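PDB 5TS9: chorismate mutase from Paraburkholderia phymatum, which probably catalyses the rearrangement of chorismate to prephenate. Local coordinates for residues Asp13-Val16 against Pro17-Arg20. Numbering follows the deposited sequence.
Sequences DAFV and PLVR
Arg20 N donates to Val16 O at 2.8 Å, an i to i+4 bond that closes the first turn of helix 16-39, and one residue back Val19 N reaches Phe15 O at 2.9 Å with a nearly straight N-H...O angle of 166°. Leu18 N is served differently: a water accepts its hydrogen at 2.9 Å and donates to Ala14 O at 2.7 Å, spanning the turn that joins the short helix 10-14 to helix 16-39. Pro17, which has no N-H to offer, fits in the first turn. Val16 holds CG1 anti to its backbone N (chi1 163°), which carries that methyl over one face of the Arg20 guanidinium, near its rim, in a tight contact of 3.1 Å between CG1 and NH2. The arginine chain runs extended from the backbone and then bends at chi3 (-78°) to bring the group back over the valine; the polar partner of NH2 is Gln151. On another side of the turn Leu18 CD2 meets the edge of the Phe15 ring, near its plane, 4.4 Å from CD1, and Val19 CG2 lies at the same distance from Phe15 CB. This is the N-terminal start of a long helix in the type II chorismate mutase region of an all-helical fold, where buried Phe15, Leu18 and Val19 pack against helices 106-128 and 137-151. Two direct backbone bonds, the water bridge and a bond from Val16 N to Asp13 O (2.9 Å) thus tie the polar backbone together through the turn beside that apolar packing.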
ATOM      1  N   ASP A  13      15.400  10.009 -17.914  1.00 58.38           N
ATOM      2  CA  ASP A  13      14.717  11.204 -17.449  1.00 53.09           C
ATOM      3  C   ASP A  13      13.257  11.247 -17.850  1.00 43.26           C
ATOM      4  O   ASP A  13      12.497  12.023 -17.261  1.00 34.92           O
ATOM      5  CB  ASP A  13      15.382  12.474 -18.007  1.00 53.53           C
ATOM      6  CG  ASP A  13      16.694  12.788 -17.336  1.00 63.20           C
ATOM      7  OD1 ASP A  13      17.345  13.767 -17.757  1.00 65.82           O
ATOM      8  OD2 ASP A  13      17.078  12.050 -16.398  1.00 71.04           O
ATOM      9  N   ALA A  14      12.860  10.452 -18.847  1.00 42.19           N
ATOM     10  CA  ALA A  14      11.574  10.672 -19.507  1.00 45.99           C
ATOM     11  C   ALA A  14      10.392  10.478 -18.561  1.00 35.53           C
ATOM     12  O   ALA A  14       9.341  11.113 -18.733  1.00 35.06           O
ATOM     13  CB  ALA A  14      11.445   9.738 -20.705  1.00 51.38           C
ATOM     14  N   PHE A  15      10.532   9.613 -17.566  1.00 27.96           N
ATOM     15  CA  PHE A  15       9.443   9.377 -16.628  1.00 26.42           C
ATOM     16  C   PHE A  15       9.460  10.345 -15.451  1.00 26.40           C
ATOM     17  O   PHE A  15       8.562  10.278 -14.594  1.00 22.43           O
ATOM     18  CB  PHE A  15       9.493   7.926 -16.124  1.00 28.64           C
ATOM     19  CG  PHE A  15       9.088   6.913 -17.165  1.00 26.16           C
ATOM     20  CD1 PHE A  15       7.754   6.702 -17.462  1.00 24.55           C
ATOM     21  CD2 PHE A  15      10.044   6.190 -17.866  1.00 36.82           C
ATOM     22  CE1 PHE A  15       7.370   5.781 -18.434  1.00 24.41           C
ATOM     23  CE2 PHE A  15       9.672   5.271 -18.839  1.00 28.88           C
ATOM     24  CZ  PHE A  15       8.341   5.060 -19.121  1.00 23.68           C
ATOM     25  N   VAL A  16      10.439  11.245 -15.385  1.00 23.13           N
ATOM     26  CA  VAL A  16      10.590  12.058 -14.175  1.00 25.70           C
ATOM     27  C   VAL A  16       9.417  13.015 -13.973  1.00 20.51           C
ATOM     28  O   VAL A  16       8.928  13.117 -12.840  1.00 20.17           O
ATOM     29  CB  VAL A  16      11.921  12.820 -14.172  1.00 28.82           C
ATOM     30  CG1 VAL A  16      11.869  13.942 -13.152  1.00 27.42           C
ATOM     31  CG2 VAL A  16      13.051  11.866 -13.845  1.00 29.79           C
ATOM     32  N   PRO A  17       8.947  13.756 -14.992  1.00 24.10           N
ATOM     33  CA  PRO A  17       7.767  14.610 -14.758  1.00 22.65           C
ATOM     34  C   PRO A  17       6.523  13.836 -14.330  1.00 24.70           C
ATOM     35  O   PRO A  17       5.765  14.310 -13.472  1.00 22.13           O
ATOM     36  CB  PRO A  17       7.576  15.321 -16.111  1.00 24.02           C
ATOM     37  CG  PRO A  17       8.931  15.311 -16.738  1.00 24.89           C
ATOM     38  CD  PRO A  17       9.519  13.984 -16.334  1.00 24.72           C
ATOM     39  N   LEU A  18       6.291  12.647 -14.888  1.00 19.88           N
ATOM     40  CA  LEU A  18       5.171  11.829 -14.431  1.00 18.93           C
ATOM     41  C   LEU A  18       5.346  11.421 -12.970  1.00 20.79           C
ATOM     42  O   LEU A  18       4.425  11.573 -12.154  1.00 17.90           O
ATOM     43  CB  LEU A  18       5.032  10.594 -15.329  1.00 19.73           C
ATOM     44  CG  LEU A  18       4.017   9.513 -14.913  1.00 18.41           C
ATOM     45  CD1 LEU A  18       2.658  10.123 -14.712  1.00 18.29           C
ATOM     46  CD2 LEU A  18       3.965   8.430 -15.986  1.00 19.03           C
ATOM     47  N   VAL A  19       6.534  10.912 -12.616  1.00 18.00           N
ATOM     48  CA  VAL A  19       6.789  10.451 -11.247  1.00 16.83           C
ATOM     49  C   VAL A  19       6.741  11.623 -10.281  1.00 19.13           C
ATOM     50  O   VAL A  19       6.292  11.491  -9.141  1.00 15.90           O
ATOM     51  CB  VAL A  19       8.141   9.703 -11.191  1.00 21.13           C
ATOM     52  CG1 VAL A  19       8.566   9.386  -9.747  1.00 20.43           C
ATOM     53  CG2 VAL A  19       8.051   8.417 -11.993  1.00 20.47           C
ATOM     54  N   ARG A  20       7.184  12.797 -10.731  1.00 19.13           N
ATOM     55  CA  ARG A  20       7.088  13.994  -9.906  1.00 25.24           C
ATOM     56  C   ARG A  20       5.629  14.330  -9.589  1.00 17.53           C
ATOM     57  O   ARG A  20       5.296  14.649  -8.448  1.00 19.46           O
ATOM     58  CB  ARG A  20       7.785  15.146 -10.633  1.00 25.29           C
ATOM     59  CG  ARG A  20       8.127  16.336  -9.781  1.00 37.81           C
ATOM     60  CD  ARG A  20       8.912  17.332 -10.636  1.00 50.97           C
ATOM     61  NE  ARG A  20      10.321  16.966 -10.822  1.00 55.01           N
ATOM     62  CZ  ARG A  20      11.004  17.170 -11.946  1.00 58.44           C
ATOM     63  NH1 ARG A  20      10.407  17.703 -13.005  1.00 61.07           N
ATOM     64  NH2 ARG A  20      12.285  16.834 -12.021  1.00 62.25           N
TER
HETATM   65  O   HOH W   1       7.089  11.793 -17.493  1.00 28.22           O